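PDB 1U79: peptidyl-prolyl cis-trans isomerase FKBP13, chloroplastic from Arabidopsis thaliana, which catalyses the cis-trans isomerization of proline peptide bonds, provides the major activity of this kind in the chloroplast thylakoid lumen, and regulates accumulation of the Rieske protein. Local coordinates for residues E96-A104 with L112-L120; S8-F16 with G69-I80. All blocks are in the same frame, centred on the assembly; numbering follows the deposited sequence.

In the fold
Both interactions reach the curved antiparallel sheet of the FKBP domain, their centres about 17 Å apart: interaction 1 joins the two arms of a loop at its surface, and interaction 2 packs an N-terminal hairpin of the sheet against helix 68-75 and the turn after it. They touch where Leu-97 O and Gly-69 N, 2.9 Å apart, probably form a hydrogen bond between the loop and helix 68-75. By family homology, Trp-70 of the helix and Tyr-99 of the loop probably line the floor and wall of the proline-binding pocket. Disulfides lie close by in sequence: Cys-106 to Cys-111 in the hairpin between 104 and 112, and Cys-5 to Cys-17, present in this crystal, beside interaction 2.

Interaction 1: residues E96-A104 with L112-L120; sequences ELAYGDRGA and LIPPASVLL
Tyr-99 packs against Ile-113 and Leu-119 where the two arms of a long FKBP loop, the excursion between strands 88-93 and 119-128, come together at the surface. The tyrosine CG lies anti to its own carbonyl carbon (chi1 -59°), which directs the ring toward the 112-120 arm. Its side chain crosses both aliphatic partners at about a right angle, and both approach obliquely near the CD2-CE2 bond, Ile-113 CD1 from the side of the plane that Ala-104 CB covers and Leu-119 CD1 from the other. Ile-113 CD1 comes to 3.4 Å from Tyr-99 CE2 because the isoleucine chain is extended (chi2 176°), while Leu-119 CD1 stands 3.8 Å from the same CE2. Over the centre of one ring face lies the methyl of Ala-104, its CB 3.7 Å above the Tyr-99 plane. The ring is thus held between methyls on both sides of its plane. Leu-119 CD1 serves a second neighbour too, Ala-98 CB at 3.5 Å, and Phe-47 of strand 46-49 backs both Ile-113 and Leu-119.

The backbones supply the polar evidence. Ala-104 and Ile-113 form an antiparallel hydrogen-bonded pair: Ala-104 N gives a bond of 3.0 Å to a lone pair of Ile-113 O, and Ile-113 N returns one to Ala-104 O. Leu-112 and Ile-113 both oppose Ala-104, which makes this a classic beta bulge. Beside it, any CB on Gly-103 would run into Ile-113 O. At the far end, Ala-116 N, in the type II turn 114-117, donates to Gly-100 O over 2.8 Å, approaching from 43° out of the carbonyl plane. A water accepts from Tyr-99 N and donates to Ser-117 O, 2.9 Å from each, and so bridges the two arms.

Interaction 2: residues S8-F16 with G69-I80; sequences SVSPSGLAF and GWDQGILGSDGI
The N-terminal beta hairpin of the domain, strands 8-9 and 15-18 with their connecting turn, packs on the helix and following type II turn of 69-80 chiefly through Leu-14 and Ile-80. These two side chains cross at about a right angle, and Leu-14 CD2 presses tightly on Ile-80 CD1 at 3.3 Å. The same CD2 reaches the helix, 3.6 Å from Gln-72 CB, where Gly-73 presents only backbone. Ser-10 CB rests 3.6 Å from Ile-80 CG1. With its OG between the backbone N and the carbonyl carbon (chi1 75°), Ser-10 turns back into its own hairpin and donates 2.7 Å to a lone pair of Leu-14 O, while accepting from Ser-12 OG. A water links Ser-10 OG to Asp-78 O, and another joins Ser-8 OG to Gly-79 O; no direct hydrogen bond crosses. Replacing Ser-10 by alanine is likely to leave Ser-12 OG without its acceptor, Leu-14 O with one donor fewer, and the water on Asp-78 O without its hold on the hairpin. Leu-14 also touches Ile-93 of strand 88-93, so this edge of the sheet bears on the short helix that, in the FKBP fold, a curved antiparallel sheet wraps round.

Interaction 1: residues E96-A104 with L112-L120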
loop_
_atom_site.group_PDB
_atom_site.type_symbol
_atom_site.label_atom_id
_atom_site.label_comp_id
_atom_site.label_asym_id
_atom_site.label_seq_id
_atom_site.Cartn_x
_atom_site.Cartn_y
_atom_site.Cartn_z
ATOM N N GLU A 96 3.437 12.431 -1.073
ATOM C CA GLU A 96 3.050 12.776 -2.443
ATOM C C GLU A 96 2.220 11.670 -3.106
ATOM O O GLU A 96 1.354 11.951 -3.935
ATOM C CB GLU A 96 4.310 13.057 -3.284
ATOM C CG GLU A 96 5.240 11.849 -3.414
ATOM C CD GLU A 96 6.645 12.202 -3.890
ATOM O OE1 GLU A 96 7.297 13.056 -3.252
ATOM O OE2 GLU A 96 7.103 11.614 -4.895
ATOM N N LEU A 97 2.486 10.419 -2.737
ATOM C CA LEU A 97 1.770 9.271 -3.289
ATOM C C LEU A 97 0.745 8.698 -2.308
ATOM O O LEU A 97 0.256 7.578 -2.481
ATOM C CB LEU A 97 2.765 8.181 -3.689
ATOM C CG LEU A 97 3.842 8.657 -4.679
ATOM C CD1 LEU A 97 4.837 7.536 -4.948
ATOM C CD2 LEU A 97 3.181 9.111 -5.974
ATOM N N ALA A 98 0.428 9.459 -1.264
ATOM C CA ALA A 98 -0.552 9.000 -0.289
ATOM C C ALA A 98 -1.601 10.095 -0.089
ATOM O O ALA A 98 -2.370 10.368 -1.000
ATOM C CB ALA A 98 0.135 8.640 1.036
ATOM N N TYR A 99 -1.623 10.732 1.077
ATOM C CA TYR A 99 -2.610 11.774 1.341
ATOM C C TYR A 99 -2.067 13.209 1.352
ATOM O O TYR A 99 -2.771 14.148 1.736
ATOM C CB TYR A 99 -3.324 11.461 2.657
ATOM C CG TYR A 99 -4.008 10.116 2.638
ATOM C CD1 TYR A 99 -5.177 9.918 1.898
ATOM C CD2 TYR A 99 -3.474 9.030 3.325
ATOM C CE1 TYR A 99 -5.793 8.669 1.845
ATOM C CE2 TYR A 99 -4.079 7.775 3.277
ATOM C CZ TYR A 99 -5.235 7.601 2.535
ATOM O OH TYR A 99 -5.825 6.362 2.466
ATOM N N GLY A 100 -0.818 13.379 0.935
ATOM C CA GLY A 100 -0.235 14.707 0.880
ATOM C C GLY A 100 -0.284 15.523 2.163
ATOM O O GLY A 100 -0.385 14.971 3.258
ATOM N N ASP A 101 -0.217 16.846 2.032
ATOM C CA ASP A 101 -0.244 17.725 3.203
ATOM C C ASP A 101 -1.644 17.902 3.755
ATOM O O ASP A 101 -1.865 18.644 4.707
ATOM C CB ASP A 101 0.332 19.093 2.856
ATOM C CG ASP A 101 1.776 19.016 2.441
ATOM O OD1 ASP A 101 2.558 18.341 3.145
ATOM O OD2 ASP A 101 2.127 19.634 1.417
ATOM N N ARG A 102 -2.587 17.205 3.147
ATOM C CA ARG A 102 -3.976 17.272 3.544
ATOM C C ARG A 102 -4.214 16.331 4.724
ATOM O O ARG A 102 -4.918 16.674 5.674
ATOM C CB ARG A 102 -4.822 16.855 2.351
ATOM C CG ARG A 102 -6.205 17.436 2.271
ATOM C CD ARG A 102 -6.777 17.069 0.912
ATOM N NE ARG A 102 -8.139 17.545 0.705
ATOM C CZ ARG A 102 -8.833 17.339 -0.410
ATOM N NH1 ARG A 102 -8.287 16.669 -1.417
ATOM N NH2 ARG A 102 -10.071 17.800 -0.521
ATOM N N GLY A 103 -3.605 15.150 4.665
ATOM C CA GLY A 103 -3.794 14.172 5.719
ATOM C C GLY A 103 -5.091 13.428 5.461
ATOM O O GLY A 103 -5.735 13.648 4.436
ATOM N N ALA A 104 -5.481 12.546 6.377
ATOM C CA ALA A 104 -6.711 11.785 6.219
ATOM C C ALA A 104 -7.314 11.471 7.583
ATOM O O ALA A 104 -6.617 11.504 8.595
ATOM C CB ALA A 104 -6.434 10.497 5.459
ATOM N N LEU A 112 -6.087 11.563 11.719
ATOM C CA LEU A 112 -5.584 10.235 12.075
ATOM C C LEU A 112 -4.254 10.056 11.343
ATOM O O LEU A 112 -3.296 9.506 11.880
ATOM C CB LEU A 112 -6.575 9.162 11.617
ATOM C CG LEU A 112 -6.186 7.702 11.885
ATOM C CD1 LEU A 112 -6.125 7.457 13.378
ATOM C CD2 LEU A 112 -7.204 6.763 11.239
ATOM N N ILE A 113 -4.228 10.506 10.095
ATOM C CA ILE A 113 -3.023 10.472 9.273
ATOM C C ILE A 113 -2.627 11.934 9.119
ATOM O O ILE A 113 -3.236 12.679 8.354
ATOM C CB ILE A 113 -3.291 9.862 7.883
ATOM C CG1 ILE A 113 -3.514 8.356 8.019
ATOM C CG2 ILE A 113 -2.111 10.138 6.946
ATOM C CD1 ILE A 113 -3.878 7.677 6.706
ATOM N N PRO A 114 -1.620 12.373 9.882
ATOM C CA PRO A 114 -1.137 13.750 9.840
ATOM C C PRO A 114 -0.706 14.197 8.453
ATOM O O PRO A 114 -0.347 13.375 7.591
ATOM C CB PRO A 114 0.050 13.729 10.800
ATOM C CG PRO A 114 -0.303 12.649 11.761
ATOM C CD PRO A 114 -0.844 11.583 10.855
ATOM N N PRO A 115 -0.748 15.513 8.212
ATOM C CA PRO A 115 -0.339 16.046 6.916
ATOM C C PRO A 115 1.116 15.634 6.653
ATOM O O PRO A 115 1.913 15.529 7.592
ATOM C CB PRO A 115 -0.465 17.554 7.108
ATOM C CG PRO A 115 -1.617 17.681 8.102
ATOM C CD PRO A 115 -1.305 16.570 9.084
ATOM N N ALA A 116 1.441 15.380 5.385
ATOM C CA ALA A 116 2.798 15.030 4.966
ATOM C C ALA A 116 3.335 13.758 5.597
ATOM O O ALA A 116 4.538 13.638 5.850
ATOM C CB ALA A 116 3.749 16.200 5.262
ATOM N N SER A 117 2.446 12.798 5.821
ATOM C CA SER A 117 2.833 11.535 6.419
ATOM C C SER A 117 3.369 10.492 5.446
ATOM O O SER A 117 2.761 10.209 4.418
ATOM C CB SER A 117 1.642 10.907 7.157
ATOM O OG SER A 117 1.281 11.646 8.314
ATOM N N VAL A 118 4.518 9.922 5.782
ATOM C CA VAL A 118 5.068 8.822 5.003
ATOM C C VAL A 118 4.281 7.653 5.592
ATOM O O VAL A 118 4.131 7.558 6.813
ATOM C CB VAL A 118 6.559 8.595 5.300
ATOM C CG1 VAL A 118 7.009 7.271 4.680
ATOM C CG2 VAL A 118 7.379 9.756 4.755
ATOM N N LEU A 119 3.754 6.778 4.748
ATOM C CA LEU A 119 2.978 5.660 5.261
ATOM C C LEU A 119 3.681 4.326 5.067
ATOM O O LEU A 119 4.346 4.099 4.062
ATOM C CB LEU A 119 1.622 5.608 4.559
ATOM C CG LEU A 119 0.814 6.904 4.539
ATOM C CD1 LEU A 119 -0.532 6.643 3.867
ATOM C CD2 LEU A 119 0.609 7.412 5.971
ATOM N N LEU A 120 3.538 3.438 6.034
ATOM C CA LEU A 120 4.132 2.119 5.907
ATOM C C LEU A 120 2.992 1.121 5.853
ATOM O O LEU A 120 2.082 1.175 6.683
ATOM C CB LEU A 120 5.030 1.800 7.108
ATOM C CG LEU A 120 6.406 2.473 7.187
ATOM C CD1 LEU A 120 7.070 2.108 8.515
ATOM C CD2 LEU A 120 7.282 2.027 6.028
HETATM O O HOH W 1 0.069 10.536 3.440
HETATM O O HOH W 2 -0.540 12.922 4.743
#

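Interaction 2: residues S8-F16 with G69-I80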
loop_
_atom_site.group_PDB
_atom_site.type_symbol
_atom_site.label_atom_id
_atom_site.label_comp_id
_atom_site.label_asym_id
_atom_site.label_seq_id
_atom_site.Cartn_x
_atom_site.Cartn_y
_atom_site.Cartn_z
ATOM N N SER A 8 14.087 -1.021 -1.181
ATOM C CA SER A 8 14.637 -0.728 -2.493
ATOM C C SER A 8 13.855 0.555 -2.743
ATOM O O SER A 8 12.630 0.545 -2.669
ATOM C CB SER A 8 14.238 -1.791 -3.518
ATOM O OG SER A 8 14.527 -1.345 -4.833
ATOM N N VAL A 9 14.550 1.653 -3.008
ATOM C CA VAL A 9 13.886 2.937 -3.223
ATOM C C VAL A 9 13.837 3.263 -4.712
ATOM O O VAL A 9 14.879 3.360 -5.358
ATOM C CB VAL A 9 14.637 4.065 -2.464
ATOM C CG1 VAL A 9 13.851 5.381 -2.521
ATOM C CG2 VAL A 9 14.873 3.643 -1.042
ATOM N N SER A 10 12.625 3.409 -5.248
ATOM C CA SER A 10 12.424 3.721 -6.658
ATOM C C SER A 10 12.630 5.211 -6.899
ATOM O O SER A 10 12.714 5.991 -5.952
ATOM C CB SER A 10 11.003 3.334 -7.087
ATOM O OG SER A 10 10.059 4.261 -6.587
ATOM N N PRO A 11 12.715 5.626 -8.175
ATOM C CA PRO A 11 12.911 7.024 -8.566
ATOM C C PRO A 11 11.934 8.001 -7.916
ATOM O O PRO A 11 12.277 9.153 -7.670
ATOM C CB PRO A 11 12.721 6.983 -10.080
ATOM C CG PRO A 11 13.286 5.652 -10.448
ATOM C CD PRO A 11 12.705 4.750 -9.364
ATOM N N SER A 12 10.717 7.535 -7.642
ATOM C CA SER A 12 9.684 8.393 -7.060
ATOM C C SER A 12 9.703 8.502 -5.543
ATOM O O SER A 12 8.978 9.313 -4.970
ATOM C CB SER A 12 8.313 7.890 -7.484
ATOM O OG SER A 12 8.024 6.664 -6.833
ATOM N N GLY A 13 10.520 7.686 -4.892
ATOM C CA GLY A 13 10.562 7.694 -3.443
ATOM C C GLY A 13 9.787 6.512 -2.877
ATOM O O GLY A 13 10.006 6.095 -1.743
ATOM N N LEU A 14 8.856 5.980 -3.660
ATOM C CA LEU A 14 8.079 4.828 -3.222
ATOM C C LEU A 14 9.083 3.693 -3.060
ATOM O O LEU A 14 9.783 3.338 -4.017
ATOM C CB LEU A 14 7.032 4.454 -4.281
ATOM C CG LEU A 14 6.044 3.332 -3.958
ATOM C CD1 LEU A 14 5.212 3.691 -2.723
ATOM C CD2 LEU A 14 5.135 3.106 -5.162
ATOM N N ALA A 15 9.162 3.119 -1.865
ATOM C CA ALA A 15 10.110 2.038 -1.625
ATOM C C ALA A 15 9.402 0.763 -1.199
ATOM O O ALA A 15 8.292 0.802 -0.664
ATOM C CB ALA A 15 11.116 2.449 -0.573
ATOM N N PHE A 16 10.048 -0.369 -1.433
ATOM C CA PHE A 16 9.446 -1.641 -1.088
ATOM C C PHE A 16 10.490 -2.687 -0.738
ATOM O O PHE A 16 11.681 -2.515 -0.992
ATOM C CB PHE A 16 8.656 -2.178 -2.280
ATOM C CG PHE A 16 9.535 -2.817 -3.336
ATOM C CD1 PHE A 16 10.321 -2.034 -4.172
ATOM C CD2 PHE A 16 9.632 -4.203 -3.434
ATOM C CE1 PHE A 16 11.201 -2.625 -5.095
ATOM C CE2 PHE A 16 10.510 -4.802 -4.353
ATOM C CZ PHE A 16 11.293 -4.004 -5.182
ATOM N N GLY A 69 0.292 5.248 -4.233
ATOM C CA GLY A 69 1.317 4.360 -3.707
ATOM C C GLY A 69 0.903 2.897 -3.721
ATOM O O GLY A 69 1.755 2.007 -3.834
ATOM N N TRP A 70 -0.398 2.634 -3.594
ATOM C CA TRP A 70 -0.885 1.259 -3.607
ATOM C C TRP A 70 -0.941 0.769 -5.053
ATOM O O TRP A 70 -0.526 -0.347 -5.355
ATOM C CB TRP A 70 -2.269 1.160 -2.952
ATOM C CG TRP A 70 -2.238 0.771 -1.483
ATOM C CD1 TRP A 70 -1.454 1.309 -0.497
ATOM C CD2 TRP A 70 -3.046 -0.227 -0.853
ATOM N NE1 TRP A 70 -1.727 0.704 0.711
ATOM C CE2 TRP A 70 -2.703 -0.243 0.519
ATOM C CE3 TRP A 70 -4.029 -1.114 -1.317
ATOM C CZ2 TRP A 70 -3.311 -1.114 1.433
ATOM C CZ3 TRP A 70 -4.633 -1.977 -0.414
ATOM C CH2 TRP A 70 -4.270 -1.971 0.952
ATOM N N ASP A 71 -1.437 1.609 -5.954
ATOM C CA ASP A 71 -1.502 1.221 -7.359
ATOM C C ASP A 71 -0.105 0.921 -7.886
ATOM O O ASP A 71 0.144 -0.166 -8.427
ATOM C CB ASP A 71 -2.162 2.313 -8.204
ATOM C CG ASP A 71 -3.689 2.205 -8.217
ATOM O OD1 ASP A 71 -4.217 1.145 -7.849
ATOM O OD2 ASP A 71 -4.363 3.175 -8.612
ATOM N N GLN A 72 0.811 1.866 -7.700
ATOM C CA GLN A 72 2.181 1.697 -8.160
ATOM C C GLN A 72 2.913 0.637 -7.341
ATOM O O GLN A 72 3.683 -0.151 -7.887
ATOM C CB GLN A 72 2.954 3.020 -8.078
ATOM C CG GLN A 72 2.282 4.186 -8.795
ATOM C CD GLN A 72 3.116 5.463 -8.749
ATOM O OE1 GLN A 72 4.101 5.552 -8.018
ATOM N NE2 GLN A 72 2.713 6.457 -9.526
ATOM N N GLY A 73 2.651 0.614 -6.037
ATOM C CA GLY A 73 3.310 -0.328 -5.151
ATOM C C GLY A 73 2.919 -1.781 -5.319
ATOM O O GLY A 73 3.681 -2.668 -4.942
ATOM N N ILE A 74 1.735 -2.033 -5.876
ATOM C CA ILE A 74 1.263 -3.396 -6.076
ATOM C C ILE A 74 1.359 -3.817 -7.544
ATOM O O ILE A 74 1.732 -4.942 -7.862
ATOM C CB ILE A 74 -0.204 -3.529 -5.616
ATOM C CG1 ILE A 74 -0.292 -3.252 -4.116
ATOM C CG2 ILE A 74 -0.745 -4.915 -5.943
ATOM C CD1 ILE A 74 -1.725 -3.070 -3.616
ATOM N N LEU A 75 1.038 -2.897 -8.440
ATOM C CA LEU A 75 1.070 -3.189 -9.866
ATOM C C LEU A 75 2.466 -2.963 -10.437
ATOM O O LEU A 75 2.816 -3.502 -11.489
ATOM C CB LEU A 75 0.070 -2.286 -10.591
ATOM C CG LEU A 75 -0.503 -2.775 -11.917
ATOM C CD1 LEU A 75 -1.211 -4.109 -11.715
ATOM C CD2 LEU A 75 -1.483 -1.736 -12.443
ATOM N N GLY A 76 3.257 -2.152 -9.746
ATOM C CA GLY A 76 4.591 -1.870 -10.232
ATOM C C GLY A 76 4.660 -0.509 -10.885
ATOM O O GLY A 76 3.633 0.059 -11.267
ATOM N N SER A 77 5.881 -0.001 -11.016
ATOM C CA SER A 77 6.164 1.305 -11.598
ATOM C C SER A 77 7.663 1.272 -11.926
ATOM O O SER A 77 8.297 0.233 -11.794
ATOM C CB SER A 77 5.878 2.392 -10.553
ATOM O OG SER A 77 5.921 3.692 -11.110
ATOM N N ASP A 78 8.231 2.393 -12.361
ATOM C CA ASP A 78 9.662 2.421 -12.640
ATOM C C ASP A 78 10.406 2.072 -11.353
ATOM O O ASP A 78 10.199 2.705 -10.317
ATOM C CB ASP A 78 10.094 3.806 -13.114
ATOM C CG ASP A 78 9.961 3.984 -14.611
ATOM O OD1 ASP A 78 9.413 3.086 -15.280
ATOM O OD2 ASP A 78 10.412 5.033 -15.121
ATOM N N GLY A 79 11.267 1.061 -11.413
ATOM C CA GLY A 79 12.008 0.675 -10.231
ATOM C C GLY A 79 11.196 -0.169 -9.260
ATOM O O GLY A 79 11.687 -0.545 -8.201
ATOM N N ILE A 80 9.949 -0.466 -9.607
ATOM C CA ILE A 80 9.117 -1.285 -8.735
ATOM C C ILE A 80 8.440 -2.428 -9.479
ATOM O O ILE A 80 7.535 -2.206 -10.283
ATOM C CB ILE A 80 8.016 -0.445 -8.039
ATOM C CG1 ILE A 80 8.662 0.594 -7.126
ATOM C CG2 ILE A 80 7.090 -1.362 -7.230
ATOM C CD1 ILE A 80 7.683 1.412 -6.319
HETATM O O HOH W 3 13.346 0.367 -6.476
HETATM O O HOH W 4 9.048 4.950 -9.360
#